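Local coordinates for acid phosphatase (Bacillus anthracis, PDB 2I33), which probably hydrolyses phosphate monoesters at acidic pH, as a class C acid phosphatase of the HAD superfamily with magnesium bound in its active site, at residues 35-40 against 213-218; 69-74 against 136-141; 123-128 against 162-167. All blocks are in the same frame, centred on the assembly; numbering follows the deposited sequence.

Interaction 1 (35-40 against 213-218)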
ATOM      1  N   ALA A  35      -1.741  -7.232  -5.019  1.00 26.34           N
ATOM      2  CA  ALA A  35      -3.166  -7.037  -4.818  1.00 26.57           C
ATOM      3  C   ALA A  35      -3.519  -5.558  -4.716  1.00 26.27           C
ATOM      4  O   ALA A  35      -4.575  -5.106  -5.193  1.00 27.27           O
ATOM      5  CB  ALA A  35      -3.617  -7.748  -3.594  1.00 27.45           C
ATOM      6  N   LEU A  36      -2.638  -4.781  -4.071  1.00 25.03           N
ATOM      7  CA  LEU A  36      -2.855  -3.360  -3.965  1.00 26.02           C
ATOM      8  C   LEU A  36      -2.763  -2.693  -5.335  1.00 26.07           C
ATOM      9  O   LEU A  36      -3.482  -1.746  -5.607  1.00 28.12           O
ATOM     10  CB  LEU A  36      -1.847  -2.724  -3.032  1.00 26.17           C
ATOM     11  CG  LEU A  36      -2.222  -2.978  -1.578  1.00 26.38           C
ATOM     12  CD1 LEU A  36      -0.993  -3.047  -0.670  1.00 27.30           C
ATOM     13  CD2 LEU A  36      -3.161  -1.962  -1.070  1.00 27.09           C
ATOM     14  N   TYR A  37      -1.877  -3.167  -6.193  1.00 26.76           N
ATOM     15  CA  TYR A  37      -1.806  -2.669  -7.563  1.00 26.87           C
ATOM     16  C   TYR A  37      -3.069  -3.051  -8.332  1.00 27.22           C
ATOM     17  O   TYR A  37      -3.666  -2.215  -8.983  1.00 27.69           O
ATOM     18  CB  TYR A  37      -0.526  -3.120  -8.261  1.00 28.09           C
ATOM     19  CG  TYR A  37       0.604  -2.178  -7.913  1.00 26.37           C
ATOM     20  CD1 TYR A  37       1.331  -2.364  -6.750  1.00 28.53           C
ATOM     21  CD2 TYR A  37       0.888  -1.064  -8.678  1.00 28.28           C
ATOM     22  CE1 TYR A  37       2.340  -1.481  -6.377  1.00 28.65           C
ATOM     23  CE2 TYR A  37       1.894  -0.169  -8.290  1.00 27.67           C
ATOM     24  CZ  TYR A  37       2.612  -0.382  -7.153  1.00 27.42           C
ATOM     25  OH  TYR A  37       3.618   0.471  -6.790  1.00 27.83           O
ATOM     26  N   TYR A  38      -3.516  -4.283  -8.219  1.00 26.85           N
ATOM     27  CA  TYR A  38      -4.790  -4.619  -8.885  1.00 26.49           C
ATOM     28  C   TYR A  38      -5.934  -3.787  -8.315  1.00 26.59           C
ATOM     29  O   TYR A  38      -6.833  -3.349  -9.049  1.00 27.08           O
ATOM     30  CB  TYR A  38      -5.103  -6.091  -8.732  1.00 26.54           C
ATOM     31  CG  TYR A  38      -4.238  -6.957  -9.572  1.00 26.98           C
ATOM     32  CD1 TYR A  38      -4.197  -6.803 -10.968  1.00 27.74           C
ATOM     33  CD2 TYR A  38      -3.518  -8.004  -9.016  1.00 27.95           C
ATOM     34  CE1 TYR A  38      -3.410  -7.651 -11.761  1.00 28.05           C
ATOM     35  CE2 TYR A  38      -2.752  -8.853  -9.805  1.00 28.82           C
ATOM     36  CZ  TYR A  38      -2.687  -8.661 -11.175  1.00 28.22           C
ATOM     37  OH  TYR A  38      -1.923  -9.507 -11.964  1.00 30.03           O
ATOM     38  N   GLN A  39      -5.966  -3.593  -7.009  1.00 26.80           N
ATOM     39  CA  GLN A  39      -7.052  -2.846  -6.405  1.00 27.07           C
ATOM     40  C   GLN A  39      -7.071  -1.429  -6.949  1.00 27.04           C
ATOM     41  O   GLN A  39      -8.114  -0.883  -7.296  1.00 27.26           O
ATOM     42  CB  GLN A  39      -6.862  -2.754  -4.896  1.00 26.99           C
ATOM     43  CG  GLN A  39      -7.882  -1.890  -4.187  1.00 27.28           C
ATOM     44  CD  GLN A  39      -7.955  -2.218  -2.707  1.00 29.19           C
ATOM     45  OE1 GLN A  39      -8.577  -3.213  -2.319  1.00 27.23           O
ATOM     46  NE2 GLN A  39      -7.216  -1.440  -1.873  1.00 27.85           N
ATOM     47  N   GLY A  40      -5.888  -0.836  -7.038  1.00 26.57           N
ATOM     48  CA  GLY A  40      -5.767   0.525  -7.550  1.00 26.71           C
ATOM     49  C   GLY A  40      -6.253   0.593  -9.003  1.00 26.90           C
ATOM     50  O   GLY A  40      -7.089   1.437  -9.374  1.00 27.57           O
ATOM     51  N   ILE A 213      -3.931   5.818  -5.617  1.00 28.28           N
ATOM     52  CA  ILE A 213      -2.615   5.684  -4.991  1.00 27.82           C
ATOM     53  C   ILE A 213      -2.174   4.241  -4.911  1.00 28.03           C
ATOM     54  O   ILE A 213      -3.006   3.353  -4.731  1.00 27.42           O
ATOM     55  CB  ILE A 213      -2.591   6.364  -3.602  1.00 28.54           C
ATOM     56  CG1 ILE A 213      -1.175   6.342  -3.010  1.00 30.54           C
ATOM     57  CG2 ILE A 213      -3.670   5.809  -2.692  1.00 29.00           C
ATOM     58  CD1 ILE A 213      -0.901   7.450  -2.130  1.00 34.38           C
ATOM     59  N   PHE A 214      -0.856   4.050  -5.085  1.00 27.22           N
ATOM     60  CA  PHE A 214      -0.169   2.772  -5.017  1.00 27.03           C
ATOM     61  C   PHE A 214       0.884   2.780  -3.910  1.00 27.44           C
ATOM     62  O   PHE A 214       1.458   3.805  -3.581  1.00 26.68           O
ATOM     63  CB  PHE A 214       0.463   2.453  -6.351  1.00 27.88           C
ATOM     64  CG  PHE A 214      -0.557   2.302  -7.435  1.00 26.66           C
ATOM     65  CD1 PHE A 214      -1.276   1.149  -7.540  1.00 26.88           C
ATOM     66  CD2 PHE A 214      -0.823   3.316  -8.311  1.00 30.76           C
ATOM     67  CE1 PHE A 214      -2.273   0.982  -8.496  1.00 27.17           C
ATOM     68  CE2 PHE A 214      -1.794   3.158  -9.284  1.00 29.92           C
ATOM     69  CZ  PHE A 214      -2.525   1.988  -9.361  1.00 28.26           C
ATOM     70  N   PRO A 215       1.140   1.600  -3.345  1.00 26.72           N
ATOM     71  CA  PRO A 215       2.075   1.543  -2.196  1.00 26.87           C
ATOM     72  C   PRO A 215       3.539   1.467  -2.562  1.00 27.90           C
ATOM     73  O   PRO A 215       3.977   0.544  -3.241  1.00 29.72           O
ATOM     74  CB  PRO A 215       1.649   0.246  -1.508  1.00 27.51           C
ATOM     75  CG  PRO A 215       1.255  -0.636  -2.695  1.00 27.11           C
ATOM     76  CD  PRO A 215       0.477   0.303  -3.585  1.00 27.11           C
ATOM     77  N   ASN A 216       4.322   2.394  -2.038  1.00 27.55           N
ATOM     78  CA  ASN A 216       5.764   2.399  -2.234  1.00 26.79           C
ATOM     79  C   ASN A 216       6.486   2.775  -0.940  1.00 27.98           C
ATOM     80  O   ASN A 216       6.800   3.935  -0.677  1.00 27.99           O
ATOM     81  CB  ASN A 216       6.160   3.372  -3.335  1.00 26.91           C
ATOM     82  CG  ASN A 216       7.660   3.409  -3.540  1.00 27.77           C
ATOM     83  OD1 ASN A 216       8.391   2.638  -2.863  1.00 29.08           O
ATOM     84  ND2 ASN A 216       8.125   4.265  -4.441  1.00 30.07           N
ATOM     85  N   PRO A 217       6.758   1.766  -0.122  1.00 27.60           N
ATOM     86  CA  PRO A 217       7.507   1.992   1.111  1.00 27.68           C
ATOM     87  C   PRO A 217       9.008   2.020   0.935  1.00 28.26           C
ATOM     88  O   PRO A 217       9.720   2.054   1.946  1.00 29.44           O
ATOM     89  CB  PRO A 217       7.120   0.779   1.962  1.00 28.67           C
ATOM     90  CG  PRO A 217       6.943  -0.273   0.950  1.00 28.50           C
ATOM     91  CD  PRO A 217       6.343   0.356  -0.258  1.00 28.38           C
ATOM     92  N   MET A 218       9.486   1.935  -0.306  1.00 28.06           N
ATOM     93  CA  MET A 218      10.924   1.844  -0.558  1.00 28.32           C
ATOM     94  C   MET A 218      11.599   3.208  -0.533  1.00 28.23           C
ATOM     95  O   MET A 218      12.754   3.356  -0.111  1.00 27.90           O
ATOM     96  CB  MET A 218      11.177   1.213  -1.921  1.00 28.57           C
ATOM     97  CG  MET A 218      10.642  -0.230  -2.058  1.00 29.78           C
ATOM     98  SD  MET A 218      11.077  -0.898  -3.642  1.00 29.72           S
ATOM     99  CE  MET A 218       9.929   0.031  -4.685  1.00 32.93           C
TER
HETATM  100  O   HOH W   1      -3.157   0.627  -4.108  1.00 14.03           O
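The phenol oxygen of Tyr-37, lying beside the CB of Phe-214 and the carbonyl of Pro-215, hydrogen-bonds with Glu-68 O and Tyr-27 OH. These bonds fix the far end of a ring that helix 31-54 lays over the loop leaving strand 211-213, the edge strand of the parallel HAD sheet within this chain. The ring reaches the loop because its CG stands anti to the carbonyl carbon (chi1 -84°). It then runs nearly parallel to the Phe-214 ring, with planes 11° apart, but offset, so that little of one ring lies over the other, their centroids 4.7 Å apart. Phe-214 CD1 sits over one face of the tyrosine, 3.3 Å from Tyr-37 CD2, while Phe-214 CB lies near Tyr-37 CZ. Farther out, the phenylalanine pushes toward the helix backbone: its edge meets Tyr-37 O in plane, and its CE1 comes within 3.6 Å of Gly-40 CA, where no side chain intervenes. Pro-215 fills the angle between neighbouring helix residues, with its CG 3.8 Å from Leu-36 CB and its CD against Tyr-37 CE1. A water donates to both Leu-36 O and Ile-213 O, joining helix and strand end, and Gln-39 of the second subunit also bonds to Ile-213 O, which places this end of the contact at the subunit interface. Beyond Pro-215 the loop turns toward the metal site: Asn-216 ND2 hydrogen-bonds to OD2 of the magnesium ligand Asp-180, and Asn-216 OD1 closes an Asx turn by accepting Met-218 N at 2.9 Å, the donor tilted 29° from the carbonyl plane.

Interaction 2 (69-74 against 136-141)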
ATOM      1  N   THR A  69       4.521   3.009 -10.335  1.00 26.35           N
ATOM      2  CA  THR A  69       3.126   3.104 -10.673  1.00 26.35           C
ATOM      3  C   THR A  69       2.817   2.212 -11.865  1.00 27.45           C
ATOM      4  O   THR A  69       1.925   1.367 -11.789  1.00 28.28           O
ATOM      5  CB  THR A  69       2.745   4.565 -10.964  1.00 26.26           C
ATOM      6  OG1 THR A  69       2.945   5.332  -9.771  1.00 27.25           O
ATOM      7  CG2 THR A  69       1.337   4.633 -11.400  1.00 27.74           C
ATOM      8  N   VAL A  70       3.595   2.368 -12.945  1.00 27.56           N
ATOM      9  CA  VAL A  70       3.517   1.543 -14.150  1.00 27.12           C
ATOM     10  C   VAL A  70       4.738   0.618 -14.235  1.00 27.66           C
ATOM     11  O   VAL A  70       4.604  -0.544 -14.550  1.00 28.18           O
ATOM     12  CB  VAL A  70       3.420   2.380 -15.433  1.00 27.88           C
ATOM     13  CG1 VAL A  70       3.422   1.509 -16.642  1.00 27.90           C
ATOM     14  CG2 VAL A  70       2.165   3.274 -15.385  1.00 27.06           C
ATOM     15  N   LEU A  71       5.920   1.160 -13.985  1.00 27.02           N
ATOM     16  CA  LEU A  71       7.167   0.394 -14.107  1.00 26.91           C
ATOM     17  C   LEU A  71       7.771   0.076 -12.756  1.00 28.12           C
ATOM     18  O   LEU A  71       7.887   0.930 -11.880  1.00 27.85           O
ATOM     19  CB  LEU A  71       8.190   1.197 -14.935  1.00 27.84           C
ATOM     20  CG  LEU A  71       7.797   1.469 -16.400  1.00 28.50           C
ATOM     21  CD1 LEU A  71       8.828   2.377 -17.078  1.00 31.91           C
ATOM     22  CD2 LEU A  71       7.566   0.214 -17.184  1.00 30.93           C
ATOM     23  N   ASP A  72       8.200  -1.170 -12.630  1.00 27.56           N
ATOM     24  CA  ASP A  72       8.754  -1.707 -11.407  1.00 28.67           C
ATOM     25  C   ASP A  72      10.282  -1.571 -11.395  1.00 28.30           C
ATOM     26  O   ASP A  72      10.979  -2.264 -12.123  1.00 28.43           O
ATOM     27  CB  ASP A  72       8.360  -3.165 -11.305  1.00 29.15           C
ATOM     28  CG  ASP A  72       8.793  -3.806 -10.020  1.00 31.63           C
ATOM     29  OD1 ASP A  72       9.605  -3.217  -9.268  1.00 29.47           O
ATOM     30  OD2 ASP A  72       8.301  -4.927  -9.777  1.00 32.54           O
ATOM     31  N   ASN A  73      10.786  -0.677 -10.547  1.00 28.22           N
ATOM     32  CA  ASN A  73      12.240  -0.473 -10.432  1.00 28.53           C
ATOM     33  C   ASN A  73      12.824  -1.133  -9.229  1.00 28.76           C
ATOM     34  O   ASN A  73      13.988  -0.870  -8.843  1.00 29.08           O
ATOM     35  CB  ASN A  73      12.535   1.009 -10.389  1.00 28.66           C
ATOM     36  CG  ASN A  73      11.995   1.685 -11.558  1.00 30.43           C
ATOM     37  OD1 ASN A  73      12.507   1.538 -12.670  1.00 31.51           O
ATOM     38  ND2 ASN A  73      10.931   2.414 -11.348  1.00 30.19           N
ATOM     39  N   SER A  74      12.077  -2.031  -8.614  1.00 29.18           N
ATOM     40  CA  SER A  74      12.592  -2.624  -7.409  1.00 28.88           C
ATOM     41  C   SER A  74      13.925  -3.379  -7.628  1.00 29.42           C
ATOM     42  O   SER A  74      14.715  -3.429  -6.684  1.00 30.45           O
ATOM     43  CB  SER A  74      11.530  -3.467  -6.704  1.00 30.54           C
ATOM     44  OG  SER A  74      11.180  -4.547  -7.504  1.00 30.83           O
ATOM     45  N   LYS A 136      11.670   2.990 -24.847  1.00 25.78           N
ATOM     46  CA  LYS A 136      12.111   1.621 -25.073  1.00 26.22           C
ATOM     47  C   LYS A 136      11.461   0.691 -24.048  1.00 26.57           C
ATOM     48  O   LYS A 136      10.924  -0.341 -24.394  1.00 27.90           O
ATOM     49  CB  LYS A 136      13.611   1.508 -24.948  1.00 27.12           C
ATOM     50  CG  LYS A 136      14.128   0.158 -25.361  1.00 30.34           C
ATOM     51  N   ASN A 137      11.500   1.089 -22.783  1.00 25.46           N
ATOM     52  CA  ASN A 137      10.931   0.269 -21.701  1.00 25.69           C
ATOM     53  C   ASN A 137       9.404   0.186 -21.837  1.00 25.69           C
ATOM     54  O   ASN A 137       8.815  -0.865 -21.642  1.00 26.19           O
ATOM     55  CB  ASN A 137      11.330   0.831 -20.326  1.00 26.10           C
ATOM     56  CG  ASN A 137      11.350  -0.218 -19.229  1.00 26.73           C
ATOM     57  OD1 ASN A 137      12.127  -0.115 -18.279  1.00 27.34           O
ATOM     58  ND2 ASN A 137      10.476  -1.206 -19.334  1.00 27.52           N
ATOM     59  N   LEU A 138       8.762   1.283 -22.194  1.00 25.28           N
ATOM     60  CA  LEU A 138       7.300   1.274 -22.337  1.00 25.92           C
ATOM     61  C   LEU A 138       6.853   0.435 -23.527  1.00 26.04           C
ATOM     62  O   LEU A 138       5.866  -0.281 -23.437  1.00 26.74           O
ATOM     63  CB  LEU A 138       6.738   2.674 -22.439  1.00 26.03           C
ATOM     64  CG  LEU A 138       6.764   3.421 -21.095  1.00 27.06           C
ATOM     65  CD1 LEU A 138       6.482   4.891 -21.330  1.00 27.97           C
ATOM     66  CD2 LEU A 138       5.804   2.887 -20.082  1.00 28.28           C
ATOM     67  N   GLU A 139       7.605   0.485 -24.607  1.00 27.76           N
ATOM     68  CA  GLU A 139       7.352  -0.399 -25.745  1.00 28.05           C
ATOM     69  C   GLU A 139       7.555  -1.861 -25.332  1.00 28.34           C
ATOM     70  O   GLU A 139       6.772  -2.729 -25.695  1.00 28.26           O
ATOM     71  CB  GLU A 139       8.241  -0.044 -26.931  1.00 28.85           C
ATOM     72  CG  GLU A 139       7.853   1.256 -27.535  1.00 30.65           C
ATOM     73  CD  GLU A 139       8.697   1.615 -28.750  1.00 35.66           C
ATOM     74  OE1 GLU A 139       9.888   1.212 -28.819  1.00 39.77           O
ATOM     75  OE2 GLU A 139       8.167   2.325 -29.626  1.00 39.63           O
ATOM     76  N   ARG A 140       8.601  -2.138 -24.557  1.00 28.31           N
ATOM     77  CA  ARG A 140       8.877  -3.500 -24.142  1.00 28.18           C
ATOM     78  C   ARG A 140       7.713  -4.078 -23.365  1.00 27.68           C
ATOM     79  O   ARG A 140       7.405  -5.250 -23.532  1.00 28.55           O
ATOM     80  CB  ARG A 140      10.134  -3.538 -23.285  1.00 28.35           C
ATOM     81  CG  ARG A 140      10.532  -4.875 -22.713  1.00 29.87           C
ATOM     82  CD  ARG A 140      11.652  -4.671 -21.689  1.00 34.27           C
ATOM     83  NE  ARG A 140      12.039  -5.921 -21.030  1.00 35.67           N
ATOM     84  CZ  ARG A 140      13.135  -6.625 -21.307  1.00 36.42           C
ATOM     85  NH1 ARG A 140      14.004  -6.246 -22.223  1.00 38.43           N
ATOM     86  NH2 ARG A 140      13.369  -7.726 -20.627  1.00 39.63           N
ATOM     87  N   VAL A 141       7.068  -3.255 -22.533  1.00 26.78           N
ATOM     88  CA  VAL A 141       6.003  -3.747 -21.657  1.00 27.52           C
ATOM     89  C   VAL A 141       4.630  -3.632 -22.333  1.00 27.23           C
ATOM     90  O   VAL A 141       3.630  -4.116 -21.805  1.00 27.93           O
ATOM     91  CB  VAL A 141       6.011  -3.091 -20.269  1.00 28.14           C
ATOM     92  CG1 VAL A 141       7.360  -3.337 -19.613  1.00 28.76           C
ATOM     93  CG2 VAL A 141       5.691  -1.599 -20.357  1.00 28.21           C
TER
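Leu-71 reaches across to helix 131-141 with both of its methyl groups. CD2 approaches the amide nitrogen of Asn-137, with ND2 3.9 Å away, and also meets Val-141 CG2 at 4.1 Å; CD1 points to Leu-138 CD2 at 4.3 Å. Val-70 adds a more distant touch, its CG1 lying 4.4 Å from that same leucine methyl. The contact is therefore a modest apolar one, in which one leucine rests against residues from successive turns of a helix. Leu-71 and Asn-137 advance from opposite directions, and with CG roughly anti to the backbone N (chi1 -154°), the amide of Asn-137 extends to meet the methyl. The amide is itself anchored, since Asn-137 ND2 donates to Ala-100 O.

The next shell sets the position of the leucine. Its short strand 71-72 pairs antiparallel with 101-102, through backbone bonds between Asp-72 and Glu-101, with Val-70 bonded to Leu-103 nearby. Beyond it the chain is pinned by an Asx turn: Asp-72 OD1 accepts Ser-74 N at 2.8 Å, nearly straight at 162°, and takes Ser-74 OG on its syn side at 2.7 Å. Two donors thus hold one carboxylate oxygen where helix 74-83 begins.

Toward the metal, Thr-69 OG1 bonds to Asp-65 and Asn-73 ND2 to Asp-67, both ligands of the magnesium ion. The segment begins with Thr-69, the last residue of a DxDx(T/V) pattern of HAD type, and its turn at Thr-69 and Val-70 and the short antiparallel pair are consistent with the squiggle and flap of HAD phosphatases.

Interaction 3 (123-128 against 162-167)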
ATOM      1  N   ILE A 123       3.344  11.200 -16.708  1.00 26.80           N
ATOM      2  CA  ILE A 123       4.072  12.328 -16.156  1.00 27.30           C
ATOM      3  C   ILE A 123       5.002  11.750 -15.099  1.00 26.73           C
ATOM      4  O   ILE A 123       4.554  11.319 -14.061  1.00 27.15           O
ATOM      5  CB  ILE A 123       3.114  13.375 -15.574  1.00 26.71           C
ATOM      6  CG1 ILE A 123       2.167  13.859 -16.679  1.00 27.49           C
ATOM      7  CG2 ILE A 123       3.912  14.543 -14.983  1.00 28.07           C
ATOM      8  CD1 ILE A 123       1.106  14.845 -16.222  1.00 28.14           C
ATOM      9  N   SER A 124       6.298  11.789 -15.390  1.00 27.39           N
ATOM     10  CA  SER A 124       7.314  11.077 -14.625  1.00 27.43           C
ATOM     11  C   SER A 124       8.517  11.960 -14.389  1.00 26.82           C
ATOM     12  O   SER A 124       8.861  12.766 -15.248  1.00 27.66           O
ATOM     13  CB  SER A 124       7.753   9.856 -15.429  1.00 28.36           C
ATOM     14  OG  SER A 124       8.974   9.337 -14.954  1.00 30.10           O
ATOM     15  N   ASN A 125       9.155  11.833 -13.223  1.00 26.23           N
ATOM     16  CA  ASN A 125      10.369  12.575 -12.940  1.00 27.36           C
ATOM     17  C   ASN A 125      11.678  11.894 -13.351  1.00 27.47           C
ATOM     18  O   ASN A 125      12.762  12.351 -12.986  1.00 28.29           O
ATOM     19  CB  ASN A 125      10.379  13.059 -11.490  1.00 27.69           C
ATOM     20  CG  ASN A 125       9.302  14.091 -11.239  1.00 26.71           C
ATOM     21  OD1 ASN A 125       8.743  14.621 -12.191  1.00 27.02           O
ATOM     22  ND2 ASN A 125       9.017  14.389  -9.974  1.00 29.69           N
ATOM     23  N   ARG A 126      11.574  10.873 -14.205  1.00 27.63           N
ATOM     24  CA  ARG A 126      12.709  10.563 -15.065  1.00 27.67           C
ATOM     25  C   ARG A 126      13.108  11.834 -15.803  1.00 28.22           C
ATOM     26  O   ARG A 126      12.278  12.733 -16.047  1.00 26.96           O
ATOM     27  CB  ARG A 126      12.355   9.470 -16.054  1.00 27.98           C
ATOM     28  CG  ARG A 126      12.184   8.121 -15.418  1.00 28.92           C
ATOM     29  CD  ARG A 126      11.534   7.162 -16.337  1.00 31.57           C
ATOM     30  NE  ARG A 126      11.540   5.855 -15.704  1.00 31.57           N
ATOM     31  CZ  ARG A 126      12.000   4.736 -16.241  1.00 30.10           C
ATOM     32  NH1 ARG A 126      12.480   4.710 -17.466  1.00 28.19           N
ATOM     33  NH2 ARG A 126      12.014   3.630 -15.508  1.00 29.35           N
ATOM     34  N   LYS A 127      14.390  11.906 -16.135  1.00 27.68           N
ATOM     35  CA  LYS A 127      14.955  13.066 -16.788  1.00 29.71           C
ATOM     36  C   LYS A 127      14.578  13.044 -18.264  1.00 28.84           C
ATOM     37  O   LYS A 127      14.482  11.998 -18.878  1.00 27.94           O
ATOM     38  CB  LYS A 127      16.468  13.052 -16.617  1.00 30.24           C
ATOM     39  CG  LYS A 127      16.934  13.029 -15.146  1.00 31.80           C
ATOM     40  CD  LYS A 127      18.459  12.964 -15.017  1.00 33.40           C
ATOM     41  CE  LYS A 127      18.993  11.547 -15.225  1.00 37.55           C
ATOM     42  NZ  LYS A 127      20.441  11.416 -14.893  1.00 39.94           N
ATOM     43  N   THR A 128      14.398  14.219 -18.848  1.00 29.33           N
ATOM     44  CA  THR A 128      14.094  14.295 -20.271  1.00 29.72           C
ATOM     45  C   THR A 128      15.126  13.570 -21.157  1.00 29.26           C
ATOM     46  O   THR A 128      14.774  13.056 -22.222  1.00 29.47           O
ATOM     47  CB  THR A 128      13.947  15.750 -20.700  1.00 29.69           C
ATOM     48  OG1 THR A 128      15.027  16.506 -20.133  1.00 30.74           O
ATOM     49  CG2 THR A 128      12.627  16.287 -20.208  1.00 30.18           C
ATOM     50  N   GLU A 162       3.524  19.831 -11.371  1.00 28.98           N
ATOM     51  CA  GLU A 162       2.336  20.652 -11.591  1.00 29.42           C
ATOM     52  C   GLU A 162       2.352  21.269 -12.983  1.00 29.17           C
ATOM     53  O   GLU A 162       1.290  21.421 -13.609  1.00 28.33           O
ATOM     54  CB  GLU A 162       2.177  21.724 -10.508  1.00 30.47           C
ATOM     55  CG  GLU A 162       0.861  22.532 -10.593  1.00 32.22           C
ATOM     56  CD  GLU A 162      -0.424  21.693 -10.530  1.00 34.68           C
ATOM     57  OE1 GLU A 162      -0.468  20.591  -9.917  1.00 32.98           O
ATOM     58  OE2 GLU A 162      -1.433  22.175 -11.101  1.00 37.74           O
ATOM     59  N   LYS A 163       3.531  21.650 -13.476  1.00 28.42           N
ATOM     60  CA  LYS A 163       3.631  22.272 -14.798  1.00 28.19           C
ATOM     61  C   LYS A 163       3.114  21.360 -15.917  1.00 27.73           C
ATOM     62  O   LYS A 163       2.396  21.814 -16.821  1.00 27.94           O
ATOM     63  CB  LYS A 163       5.077  22.690 -15.072  1.00 28.47           C
ATOM     64  CG  LYS A 163       5.331  23.266 -16.435  1.00 29.98           C
ATOM     65  CD  LYS A 163       6.736  23.825 -16.511  1.00 30.73           C
ATOM     66  CE  LYS A 163       6.951  24.590 -17.789  1.00 31.48           C
ATOM     67  NZ  LYS A 163       8.379  24.960 -17.941  1.00 30.50           N
ATOM     68  N   ARG A 164       3.487  20.085 -15.859  1.00 27.26           N
ATOM     69  CA  ARG A 164       3.032  19.123 -16.857  1.00 26.74           C
ATOM     70  C   ARG A 164       1.538  18.808 -16.711  1.00 27.28           C
ATOM     71  O   ARG A 164       0.837  18.669 -17.712  1.00 28.45           O
ATOM     72  CB  ARG A 164       3.902  17.859 -16.808  1.00 27.00           C
ATOM     73  CG  ARG A 164       5.264  18.101 -17.408  1.00 26.08           C
ATOM     74  CD  ARG A 164       6.224  17.041 -16.983  1.00 26.16           C
ATOM     75  NE  ARG A 164       6.804  17.345 -15.669  1.00 25.60           N
ATOM     76  CZ  ARG A 164       7.444  16.451 -14.915  1.00 25.95           C
ATOM     77  NH1 ARG A 164       7.526  15.208 -15.306  1.00 27.02           N
ATOM     78  NH2 ARG A 164       7.952  16.815 -13.751  1.00 25.26           N
ATOM     79  N   ARG A 165       1.062  18.705 -15.472  1.00 28.25           N
ATOM     80  CA  ARG A 165      -0.370  18.478 -15.207  1.00 28.03           C
ATOM     81  C   ARG A 165      -1.170  19.622 -15.780  1.00 28.26           C
ATOM     82  O   ARG A 165      -2.184  19.424 -16.458  1.00 29.58           O
ATOM     83  CB  ARG A 165      -0.668  18.407 -13.714  1.00 27.89           C
ATOM     84  CG  ARG A 165      -0.257  17.128 -13.075  1.00 28.79           C
ATOM     85  CD  ARG A 165      -0.797  16.984 -11.655  1.00 30.62           C
ATOM     86  NE  ARG A 165      -0.125  17.862 -10.700  1.00 29.71           N
ATOM     87  CZ  ARG A 165       0.827  17.484  -9.845  1.00 29.27           C
ATOM     88  NH1 ARG A 165       1.297  16.248  -9.832  1.00 27.74           N
ATOM     89  NH2 ARG A 165       1.344  18.370  -9.005  1.00 30.78           N
ATOM     90  N   GLU A 166      -0.701  20.841 -15.520  1.00 27.90           N
ATOM     91  CA  GLU A 166      -1.428  22.007 -15.975  1.00 28.10           C
ATOM     92  C   GLU A 166      -1.465  22.021 -17.505  1.00 28.14           C
ATOM     93  O   GLU A 166      -2.497  22.357 -18.080  1.00 29.50           O
ATOM     94  CB  GLU A 166      -0.809  23.281 -15.400  1.00 28.41           C
ATOM     95  CG  GLU A 166      -1.673  24.531 -15.583  1.00 29.89           C
ATOM     96  CD  GLU A 166      -1.604  25.095 -16.983  1.00 34.37           C
ATOM     97  OE1 GLU A 166      -0.601  24.820 -17.681  1.00 36.07           O
ATOM     98  OE2 GLU A 166      -2.538  25.840 -17.380  0.50 32.54           O
ATOM     99  N   LEU A 167      -0.353  21.653 -18.152  1.00 28.53           N
ATOM    100  CA  LEU A 167      -0.280  21.571 -19.612  1.00 28.88           C
ATOM    101  C   LEU A 167      -1.302  20.592 -20.150  1.00 28.98           C
ATOM    102  O   LEU A 167      -2.008  20.897 -21.116  1.00 28.09           O
ATOM    103  CB  LEU A 167       1.107  21.141 -20.086  1.00 29.47           C
TER
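Arg-164 reaches from its helix to the end of strand 119-125 and grips two successive residues. Its NH2 donates to Asn-125 OD1 at 2.8 Å and 160°, while NH1 donates to Ser-124 O, also at 2.8 Å but more bent; a weak bond from NH1 to Asn-125 OD1 adds to the pair. Both acceptors lie near the guanidinium plane. The strand's own groups are turned otherwise: the asparagine amide is inclined 41° to that plane, and NH1 stands above the carbonyl plane of Ser-124. A bend at chi3 (-84°) swings the group into this place, where Glu-158 forms a salt bridge with NE, and Leu-152 O and Gly-160 O take further bonds, so the buried charge is well provided for.

Ile-123 supplies the packing. Its CG2 lies over one guanidinium face, 3.7 Å from Arg-164 NH1, and its CD1 comes within 3.9 Å of Arg-165 N. Arg-165 also packs its CG against that methyl, while its NE and NH2 grip Glu-162 OE1 in a salt bridge and NH1 bonds to Ser-183 O.

Helix 162-167 runs nearly antiparallel to strand 123-125, their axes 9.2 Å apart, in the alpha/beta layering of a Rossmann-like HAD sheet. Strand 119-125 lies there between strands 151-154 and 59-64, and beyond its end Arg-126 makes a salt bridge to the magnesium ligand Asp-67.

All three contacts are largely buried, yet their chemistry differs. Interaction 1 is aromatic and proline packing with a bridging water, and it lies where the second subunit also touches; interaction 2 is sparse and mostly aliphatic, with one amide at its side; interaction 3 is led by arginine hydrogen bonds and reaches solvent at Asn-125. Interactions 1 and 2 meet directly, Tyr-37 CE2 and Phe-214 CD2 packing on Thr-69. Interactions 2 and 3 are joined by Arg-126, against which Leu-71 and Asn-73 rest, and by strand 119-125 and helix 131-141, which follow each other in the chain. Interactions 1 and 3 stay about 11 Å apart at their nearest atoms, on opposite sides of the chain's centre.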